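Local coordinates for protein cysteine desulfurase (Fervidobacterium islandicum, PDB 6A6E) that catalyses, as a pyridoxal-phosphate-dependent desulfurase of the SufS type, the removal of sulfur from cysteine, probably supplying it for iron-sulfur cluster assembly, at residues A[18-22]-A[403-407]; A[56-62]-A[289-294]; A[236-240]-A[299-303]. All coordinates share one frame; numbering follows the deposited sequence.

Interaction 1: A[18-22]-A[403-407]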
loop_
_atom_site.group_PDB
_atom_site.type_symbol
_atom_site.label_atom_id
_atom_site.label_comp_id
_atom_site.label_asym_id
_atom_site.label_seq_id
_atom_site.Cartn_x
_atom_site.Cartn_y
_atom_site.Cartn_z
ATOM N N ILE A 18 0.027 -28.817 7.960
ATOM C CA ILE A 18 0.166 -27.387 8.184
ATOM C C ILE A 18 1.623 -26.940 8.153
ATOM O O ILE A 18 1.983 -26.090 7.335
ATOM C CB ILE A 18 -0.552 -26.972 9.445
ATOM C CG1 ILE A 18 -2.057 -27.174 9.217
ATOM C CG2 ILE A 18 -0.203 -25.528 9.805
ATOM C CD1 ILE A 18 -2.892 -27.139 10.505
ATOM N N LEU A 19 2.491 -27.540 8.978
ATOM C CA LEU A 19 3.873 -27.157 8.980
ATOM C C LEU A 19 4.497 -27.282 7.599
ATOM O O LEU A 19 5.353 -26.447 7.198
ATOM C CB LEU A 19 4.675 -27.974 10.011
ATOM C CG LEU A 19 4.756 -27.567 11.492
ATOM C CD1 LEU A 19 3.565 -26.803 12.001
ATOM C CD2 LEU A 19 4.983 -28.821 12.350
ATOM N N ASN A 20 4.096 -28.287 6.830
ATOM C CA ASN A 20 4.704 -28.405 5.506
ATOM C C ASN A 20 4.284 -27.269 4.539
ATOM O O ASN A 20 4.884 -27.096 3.517
ATOM C CB ASN A 20 4.437 -29.797 4.884
ATOM C CG ASN A 20 5.397 -30.885 5.431
ATOM O OD1 ASN A 20 6.481 -30.584 6.007
ATOM N ND2 ASN A 20 4.992 -32.172 5.265
ATOM N N ASP A 21 3.236 -26.526 4.871
ATOM C CA ASP A 21 2.785 -25.377 4.060
ATOM C C ASP A 21 3.764 -24.184 4.158
ATOM O O ASP A 21 3.669 -23.288 3.326
ATOM C CB ASP A 21 1.405 -24.910 4.529
ATOM C CG ASP A 21 0.293 -25.860 4.139
ATOM O OD1 ASP A 21 0.419 -26.408 3.054
ATOM O OD2 ASP A 21 -0.711 -25.980 4.878
ATOM N N PHE A 22 4.681 -24.168 5.150
ATOM C CA PHE A 22 5.582 -23.015 5.401
ATOM C C PHE A 22 7.039 -23.306 5.138
ATOM O O PHE A 22 7.749 -23.733 6.032
ATOM C CB PHE A 22 5.376 -22.522 6.806
ATOM C CG PHE A 22 3.994 -22.075 7.035
ATOM C CD1 PHE A 22 3.022 -22.999 7.414
ATOM C CD2 PHE A 22 3.593 -20.761 6.740
ATOM C CE1 PHE A 22 1.696 -22.637 7.565
ATOM C CE2 PHE A 22 2.249 -20.382 6.932
ATOM C CZ PHE A 22 1.288 -21.328 7.315
ATOM N N LEU A 403 0.324 -20.074 14.238
ATOM C CA LEU A 403 -0.248 -21.321 13.785
ATOM C C LEU A 403 0.717 -22.497 13.690
ATOM O O LEU A 403 0.411 -23.608 14.178
ATOM C CB LEU A 403 -0.857 -21.105 12.381
ATOM C CG LEU A 403 -1.427 -22.330 11.692
ATOM C CD1 LEU A 403 -2.523 -22.883 12.581
ATOM C CD2 LEU A 403 -1.986 -22.033 10.327
ATOM N N TYR A 404 1.847 -22.254 13.020
ATOM C CA TYR A 404 2.838 -23.227 12.665
ATOM C C TYR A 404 3.878 -23.425 13.832
ATOM O O TYR A 404 4.908 -24.067 13.639
ATOM C CB TYR A 404 3.567 -22.812 11.336
ATOM C CG TYR A 404 3.836 -21.294 11.278
ATOM C CD1 TYR A 404 4.706 -20.671 12.199
ATOM C CD2 TYR A 404 3.139 -20.483 10.385
ATOM C CE1 TYR A 404 4.899 -19.292 12.210
ATOM C CE2 TYR A 404 3.289 -19.076 10.389
ATOM C CZ TYR A 404 4.166 -18.490 11.292
ATOM O OH TYR A 404 4.294 -17.153 11.320
ATOM N N ASN A 405 3.655 -22.850 14.989
ATOM C CA ASN A 405 4.542 -23.113 16.126
ATOM C C ASN A 405 4.100 -24.371 16.915
ATOM O O ASN A 405 2.961 -24.817 16.819
ATOM C CB ASN A 405 4.647 -21.916 17.085
ATOM C CG ASN A 405 5.442 -20.757 16.502
ATOM O OD1 ASN A 405 4.923 -19.623 16.454
ATOM N ND2 ASN A 405 6.694 -21.016 16.041
ATOM N N THR A 406 5.036 -24.938 17.665
ATOM C CA THR A 406 4.822 -26.171 18.450
ATOM C C THR A 406 5.282 -25.996 19.881
ATOM O O THR A 406 5.960 -25.018 20.238
ATOM C CB THR A 406 5.608 -27.363 17.856
ATOM O OG1 THR A 406 7.016 -27.145 18.024
ATOM C CG2 THR A 406 5.249 -27.573 16.379
ATOM N N LYS A 407 4.902 -26.934 20.729
ATOM C CA LYS A 407 5.434 -26.930 22.074
ATOM C C LYS A 407 6.897 -27.190 22.082
ATOM O O LYS A 407 7.615 -26.628 22.887
ATOM C CB LYS A 407 4.720 -27.950 22.929
ATOM C CG LYS A 407 3.376 -27.418 23.356
ATOM C CD LYS A 407 2.612 -28.473 24.122
ATOM C CE LYS A 407 1.438 -27.866 24.856
ATOM N NZ LYS A 407 0.315 -28.812 24.693
#
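Phe-22 and Tyr-404 form a tilted edge-to-face pair where the N-terminal helix 12-20 packs on the loop between strand 396-400 and helix 407-423, in the small domain of this class-V aminotransferase fold. The edge of Tyr-404 is turned to the Phe-22 face, with planes at 58° and ring centroids 4.7 Å apart. Tyr-404 CD2 stands over the middle of the phenylalanine, 3.6 Å from Phe-22 CE2. The tyrosine ring reaches this place because its CG is tucked between backbone N and carbonyl carbon (chi1 40°). Alongside, Leu-19 CD1 lies 4.0 Å from Tyr-404 CB, while its other methyl, CD2, approaches Thr-406 CG2. Ile-18 crosses Leu-403 at about a right angle, CG2 lying 3.9 Å from Leu-403 CG. No hydrogen bond joins the two segments, which are held by apolar and aromatic packing.

Further out, Tyr-404 OH is hydrogen-bonded to Asn-39 OD1 and Leu-44 N, fixing the far end of the ring. Tyr-302 and Ile-306 of helix 290-306 pack on Ile-18. Thr-406 is the N-cap of helix 407-423, its OG1 bonded to Asp-409 N. In the turn leading to Phe-22, its N is hydrogen-bonded to Leu-19 O at 3.1 Å.

Interaction 2: A[56-62]-A[289-294]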
loop_
_atom_site.group_PDB
_atom_site.type_symbol
_atom_site.label_atom_id
_atom_site.label_comp_id
_atom_site.label_asym_id
_atom_site.label_seq_id
_atom_site.Cartn_x
_atom_site.Cartn_y
_atom_site.Cartn_z
ATOM N N PHE A 56 -2.492 -15.499 -10.195
ATOM C CA PHE A 56 -3.234 -14.310 -10.435
ATOM C C PHE A 56 -2.397 -13.232 -11.182
ATOM O O PHE A 56 -2.826 -12.752 -12.222
ATOM C CB PHE A 56 -3.820 -13.761 -9.130
ATOM C CG PHE A 56 -4.651 -12.532 -9.347
ATOM C CD1 PHE A 56 -5.964 -12.643 -9.800
ATOM C CD2 PHE A 56 -4.109 -11.267 -9.162
ATOM C CE1 PHE A 56 -6.744 -11.484 -10.042
ATOM C CE2 PHE A 56 -4.866 -10.125 -9.381
ATOM C CZ PHE A 56 -6.199 -10.252 -9.817
ATOM N N TYR A 57 -1.191 -12.924 -10.691
ATOM C CA TYR A 57 -0.292 -11.963 -11.335
ATOM C C TYR A 57 0.024 -12.346 -12.759
ATOM O O TYR A 57 0.180 -11.459 -13.640
ATOM C CB TYR A 57 1.056 -11.837 -10.575
ATOM C CG TYR A 57 1.211 -10.730 -9.515
ATOM C CD1 TYR A 57 0.828 -9.403 -9.770
ATOM C CD2 TYR A 57 1.823 -10.993 -8.275
ATOM C CE1 TYR A 57 1.001 -8.411 -8.817
ATOM C CE2 TYR A 57 2.018 -9.993 -7.330
ATOM C CZ TYR A 57 1.614 -8.690 -7.639
ATOM O OH TYR A 57 1.768 -7.716 -6.718
ATOM N N LEU A 58 0.213 -13.659 -12.995
ATOM C CA LEU A 58 0.772 -14.086 -14.288
ATOM C C LEU A 58 -0.346 -14.323 -15.319
ATOM O O LEU A 58 -0.105 -14.154 -16.483
ATOM C CB LEU A 58 1.671 -15.329 -14.149
ATOM C CG LEU A 58 2.979 -15.123 -13.387
ATOM C CD1 LEU A 58 3.728 -16.431 -13.172
ATOM C CD2 LEU A 58 3.857 -14.073 -14.107
ATOM N N TYR A 59 -1.549 -14.682 -14.894
ATOM C CA TYR A 59 -2.594 -15.102 -15.840
ATOM C C TYR A 59 -3.936 -14.353 -15.747
ATOM O O TYR A 59 -4.750 -14.426 -16.711
ATOM C CB TYR A 59 -2.840 -16.630 -15.732
ATOM C CG TYR A 59 -1.636 -17.518 -16.137
ATOM C CD1 TYR A 59 -1.296 -17.711 -17.489
ATOM C CD2 TYR A 59 -0.845 -18.116 -15.195
ATOM C CE1 TYR A 59 -0.189 -18.514 -17.877
ATOM C CE2 TYR A 59 0.236 -18.958 -15.565
ATOM C CZ TYR A 59 0.552 -19.141 -16.916
ATOM O OH TYR A 59 1.622 -19.918 -17.291
ATOM N N HIS A 60 -4.196 -13.651 -14.646
ATOM C CA HIS A 60 -5.537 -13.073 -14.445
ATOM C C HIS A 60 -5.522 -11.586 -14.114
ATOM O O HIS A 60 -6.412 -11.098 -13.503
ATOM C CB HIS A 60 -6.301 -13.833 -13.405
ATOM C CG HIS A 60 -6.453 -15.282 -13.765
ATOM N ND1 HIS A 60 -7.305 -15.705 -14.763
ATOM C CD2 HIS A 60 -5.765 -16.381 -13.359
ATOM C CE1 HIS A 60 -7.174 -17.012 -14.909
ATOM N NE2 HIS A 60 -6.239 -17.448 -14.081
ATOM N N TYR A 61 -4.498 -10.895 -14.559
ATOM C CA TYR A 61 -4.176 -9.570 -13.995
ATOM C C TYR A 61 -4.396 -8.449 -14.988
ATOM O O TYR A 61 -4.014 -8.569 -16.131
ATOM C CB TYR A 61 -2.714 -9.543 -13.535
ATOM C CG TYR A 61 -2.334 -8.160 -13.101
ATOM C CD1 TYR A 61 -2.628 -7.734 -11.818
ATOM C CD2 TYR A 61 -1.837 -7.229 -14.000
ATOM C CE1 TYR A 61 -2.347 -6.447 -11.426
ATOM C CE2 TYR A 61 -1.571 -5.944 -13.615
ATOM C CZ TYR A 61 -1.818 -5.577 -12.311
ATOM O OH TYR A 61 -1.582 -4.299 -11.866
ATOM N N SER A 62 -5.013 -7.372 -14.525
ATOM C CA SER A 62 -5.087 -6.103 -15.192
ATOM C C SER A 62 -5.649 -5.130 -14.187
ATOM O O SER A 62 -6.020 -5.521 -13.128
ATOM C CB SER A 62 -6.088 -6.104 -16.354
ATOM O OG SER A 62 -5.534 -6.652 -17.501
ATOM N N HIS A 289 -3.880 -2.220 -3.813
ATOM C CA HIS A 289 -3.027 -3.408 -3.877
ATOM C C HIS A 289 -3.865 -4.594 -4.300
ATOM O O HIS A 289 -4.227 -5.457 -3.494
ATOM C CB HIS A 289 -2.275 -3.640 -2.561
ATOM C CG HIS A 289 -1.285 -4.762 -2.593
ATOM N ND1 HIS A 289 -0.945 -5.420 -3.754
ATOM C CD2 HIS A 289 -0.506 -5.290 -1.609
ATOM C CE1 HIS A 289 0.021 -6.287 -3.479
ATOM N NE2 HIS A 289 0.255 -6.264 -2.182
ATOM N N ILE A 290 -4.155 -4.621 -5.601
ATOM C CA ILE A 290 -5.135 -5.531 -6.155
ATOM C C ILE A 290 -4.750 -6.968 -5.810
ATOM O O ILE A 290 -5.563 -7.725 -5.317
ATOM C CB ILE A 290 -5.246 -5.408 -7.693
ATOM C CG1 ILE A 290 -5.729 -3.991 -8.106
ATOM C CG2 ILE A 290 -6.190 -6.432 -8.268
ATOM C CD1 ILE A 290 -5.428 -3.783 -9.577
ATOM N N THR A 291 -3.496 -7.339 -6.050
ATOM C CA THR A 291 -3.117 -8.686 -5.823
ATOM C C THR A 291 -2.978 -8.989 -4.330
ATOM O O THR A 291 -3.132 -10.159 -3.891
ATOM C CB THR A 291 -1.791 -8.981 -6.563
ATOM O OG1 THR A 291 -1.995 -8.729 -7.971
ATOM C CG2 THR A 291 -1.368 -10.423 -6.283
ATOM N N GLY A 292 -2.668 -7.975 -3.526
ATOM C CA GLY A 292 -2.578 -8.134 -2.053
ATOM C C GLY A 292 -3.947 -8.438 -1.452
ATOM O O GLY A 292 -4.088 -9.306 -0.576
ATOM N N ALA A 293 -4.948 -7.730 -1.952
ATOM C CA ALA A 293 -6.335 -7.984 -1.563
ATOM C C ALA A 293 -6.775 -9.446 -1.936
ATOM O O ALA A 293 -7.276 -10.176 -1.118
ATOM C CB ALA A 293 -7.225 -6.989 -2.211
ATOM N N VAL A 294 -6.550 -9.835 -3.176
ATOM C CA VAL A 294 -6.868 -11.174 -3.656
ATOM C C VAL A 294 -6.111 -12.215 -2.820
ATOM O O VAL A 294 -6.678 -13.210 -2.403
ATOM C CB VAL A 294 -6.532 -11.333 -5.159
ATOM C CG1 VAL A 294 -6.667 -12.784 -5.639
ATOM C CG2 VAL A 294 -7.464 -10.507 -5.984
#
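Thr-291 CG2 and Val-294 CG2, from the first turns of helix 290-306, make two CH-pi contacts with aromatic rings of segment 56-62. The threonine methyl sits over the face of Tyr-57, 3.7 Å from the ring centroid and 15° off its normal. The valine methyl lies above Phe-56, with CG2 4.2 Å from that centroid. With CG of Phe-56 anti to the backbone N (chi1 -178°), its ring reaches across to this helix.

Apolar contacts fill in around these. Ile-290 CG2 is 4.1 Å from Phe-56 CE2, and its CD1 extends to Tyr-61 CE1 at a loose 4.5 Å.

Thr-291 OG1 is buried and has no hydrogen-bond partner in the model; it lies in plane at the Phe-56 edge (3.5 Å from CE2) and over the Tyr-57 face. Tyr-57 OH and His-289 ND1 are hydrogen-bonded to Thr-241 N and Thr-241 OG1 of the second subunit, respectively, and Tyr-61 OH to Ser-42 OG of that subunit.

The contact thus joins the C-terminal end of helix 47-59 to the start of helix 290-306 at the dimer interface, with Ala-75 and Ala-78 of helix 70-90 packing against Phe-56.

Interaction 3: A[236-240]-A[299-303]. With PLP (pyridoxal-5'-phosphate), chain E.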
loop_
_atom_site.group_PDB
_atom_site.type_symbol
_atom_site.label_atom_id
_atom_site.label_comp_id
_atom_site.label_asym_id
_atom_site.label_seq_id
_atom_site.Cartn_x
_atom_site.Cartn_y
_atom_site.Cartn_z
ATOM N N LYS A 236 0.300 -9.798 9.191
ATOM C CA LYS A 236 0.201 -10.464 10.466
ATOM C C LYS A 236 -0.749 -11.658 10.555
ATOM O O LYS A 236 -0.746 -12.349 11.585
ATOM C CB LYS A 236 -0.078 -9.487 11.618
ATOM C CG LYS A 236 1.113 -8.551 11.873
ATOM C CD LYS A 236 0.875 -7.664 13.092
ATOM C CE LYS A 236 1.966 -6.630 13.208
ATOM N NZ LYS A 236 1.607 -5.666 14.298
ATOM N N ILE A 237 -1.456 -11.958 9.460
ATOM C CA ILE A 237 -2.328 -13.098 9.386
ATOM C C ILE A 237 -1.965 -14.008 8.223
ATOM O O ILE A 237 -2.852 -14.396 7.436
ATOM C CB ILE A 237 -3.801 -12.602 9.392
ATOM C CG1 ILE A 237 -4.786 -13.770 9.561
ATOM C CG2 ILE A 237 -4.154 -11.756 8.193
ATOM C CD1 ILE A 237 -6.246 -13.360 9.771
ATOM N N LEU A 238 -0.673 -14.274 8.035
ATOM C CA LEU A 238 -0.157 -15.061 6.906
ATOM C C LEU A 238 -0.260 -14.393 5.551
ATOM O O LEU A 238 0.133 -14.964 4.537
ATOM C CB LEU A 238 -0.832 -16.452 6.802
ATOM C CG LEU A 238 -0.961 -17.266 8.074
ATOM C CD1 LEU A 238 -1.776 -18.504 7.771
ATOM C CD2 LEU A 238 0.414 -17.687 8.559
ATOM N N GLY A 239 -0.685 -13.134 5.518
ATOM C CA GLY A 239 -0.997 -12.492 4.257
ATOM C C GLY A 239 0.108 -11.715 3.616
ATOM O O GLY A 239 1.205 -11.567 4.176
ATOM N N PRO A 240 -0.167 -11.218 2.423
ATOM C CA PRO A 240 0.753 -10.352 1.699
ATOM C C PRO A 240 1.118 -9.115 2.489
ATOM O O PRO A 240 0.393 -8.712 3.386
ATOM C CB PRO A 240 -0.017 -9.975 0.421
ATOM C CG PRO A 240 -1.287 -10.789 0.370
ATOM C CD PRO A 240 -1.522 -11.269 1.788
ATOM N N THR A 299 -5.648 -16.190 1.757
ATOM C CA THR A 299 -5.224 -16.461 3.125
ATOM C C THR A 299 -6.379 -16.795 4.042
ATOM O O THR A 299 -6.351 -17.786 4.804
ATOM C CB THR A 299 -4.434 -15.246 3.653
ATOM O OG1 THR A 299 -3.352 -14.987 2.736
ATOM C CG2 THR A 299 -3.921 -15.444 4.991
ATOM N N ILE A 300 -7.417 -16.000 3.967
ATOM C CA ILE A 300 -8.623 -16.282 4.705
ATOM C C ILE A 300 -9.226 -17.632 4.243
ATOM O O ILE A 300 -9.674 -18.390 5.113
ATOM C CB ILE A 300 -9.620 -15.125 4.600
ATOM C CG1 ILE A 300 -9.099 -13.905 5.375
ATOM C CG2 ILE A 300 -10.965 -15.462 5.223
ATOM C CD1 ILE A 300 -9.911 -12.677 5.056
ATOM N N ASP A 301 -9.269 -17.941 2.925
ATOM C CA ASP A 301 -9.741 -19.258 2.533
ATOM C C ASP A 301 -8.908 -20.379 3.189
ATOM O O ASP A 301 -9.460 -21.399 3.603
ATOM C CB ASP A 301 -9.713 -19.517 1.014
ATOM C CG ASP A 301 -10.652 -18.593 0.210
ATOM O OD1 ASP A 301 -11.645 -18.059 0.779
ATOM O OD2 ASP A 301 -10.378 -18.434 -0.992
ATOM N N TYR A 302 -7.598 -20.220 3.227
ATOM C CA TYR A 302 -6.714 -21.197 3.862
ATOM C C TYR A 302 -7.023 -21.390 5.357
ATOM O O TYR A 302 -7.188 -22.533 5.865
ATOM C CB TYR A 302 -5.280 -20.788 3.655
ATOM C CG TYR A 302 -4.262 -21.645 4.348
ATOM C CD1 TYR A 302 -3.857 -22.850 3.806
ATOM C CD2 TYR A 302 -3.691 -21.244 5.544
ATOM C CE1 TYR A 302 -2.893 -23.639 4.447
ATOM C CE2 TYR A 302 -2.779 -22.037 6.220
ATOM C CZ TYR A 302 -2.370 -23.231 5.666
ATOM O OH TYR A 302 -1.427 -24.006 6.338
ATOM N N LEU A 303 -7.159 -20.300 6.078
ATOM C CA LEU A 303 -7.459 -20.397 7.470
ATOM C C LEU A 303 -8.815 -21.088 7.692
ATOM O O LEU A 303 -8.970 -21.829 8.645
ATOM C CB LEU A 303 -7.445 -19.032 8.129
ATOM C CG LEU A 303 -6.062 -18.345 8.213
ATOM C CD1 LEU A 303 -6.248 -16.905 8.648
ATOM C CD2 LEU A 303 -5.228 -19.073 9.220
HETATM N N1 PLP E . -0.930 -2.056 16.383
HETATM C C2 PLP E . -0.591 -3.208 16.900
HETATM C C2A PLP E . -1.106 -3.615 18.239
HETATM C C3 PLP E . 0.337 -4.040 16.134
HETATM O O3 PLP E . 0.712 -5.192 16.661
HETATM C C4 PLP E . 0.793 -3.617 14.811
HETATM C C4A PLP E . 1.635 -4.429 13.953
HETATM C C5 PLP E . 0.376 -2.290 14.348
HETATM C C6 PLP E . -0.460 -1.611 15.183
HETATM C C5A PLP E . 0.861 -1.690 13.025
HETATM O O4P PLP E . 0.762 -2.459 11.835
HETATM P P PLP E . 1.451 -2.112 10.407
HETATM O O1P PLP E . 0.858 -0.864 9.886
HETATM O O2P PLP E . 2.908 -2.090 10.768
HETATM O O3P PLP E . 1.015 -3.311 9.620
#
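Leu-238 meets Thr-299 and Leu-303 in the close-packed heart of the contact, where the loop carrying the cofactor lysine lies against helix 290-306. Thr-299 points its CG2 methyl at the loop, 3.7 Å from Leu-238 CB. The same rotation (chi1 -55°) places OG1 beside the backbone N, from where it is hydrogen-bonded to Gly-295 O one turn back. One turn further on, Leu-303 divides its two methyls between neighbouring loop residues: CD1 is 3.6 Å from Ile-237 CG1, and CD2 is 3.8 Å from Leu-238 CD1. The left-handed backbone at Leu-238 (phi 69°) is consistent with the side chains of both Ile-237 and Leu-238 reaching the helix. Exchanging Thr-299 for a glycine would probably open a gap beneath Leu-238 CB and leave the Gly-295 carbonyl without its hydroxyl partner.

Packing is looser toward Tyr-302, which is partly exposed. Leu-238 CD1 comes only to 4.0 Å from Tyr-302 CE2, and the two side chains cross at about a right angle. The phenol OH of Tyr-302 is hydrogen-bonded to Asp-21 OD2.

Lys-236 makes no contact with 299-303. Its extended side chain runs to the cofactor, where NZ is covalently joined to PLP C4A at 1.3 Å. Gln-213, Ser-233, His-235 and Thr-104, with Thr-287 of the second subunit, hydrogen-bond the cofactor. The apolar contact with the helix begins directly after this cofactor-bound lysine in the chain. The short NZ to C4A link matches an internal aldimine, the resting Schiff base of such enzymes, in which the amine of incoming cysteine would probably take the place of the lysine.

From the N terminus, helix 12-20 leads into 18-22, which meets 403-407 near the C-terminal helix; interaction 1 therefore closes a loop of 380 residues enclosing the other two. Segment 56-62 comes next and is met by 289-294, closing interaction 2. Segment 236-240 lies inside that loop, but its partner 299-303 follows it, so interactions 2 and 3 cross. Both use helix 290-306, and Gly-292 O touches Pro-240 CG. Interaction 3 also meets interaction 1, through Leu-238 with Phe-22 and Tyr-404. Interactions 1 and 2 stay about 15 Å apart at their nearest atoms. Together they tie the N-terminal helix, small domain, cofactor loop and dimer interface to one another.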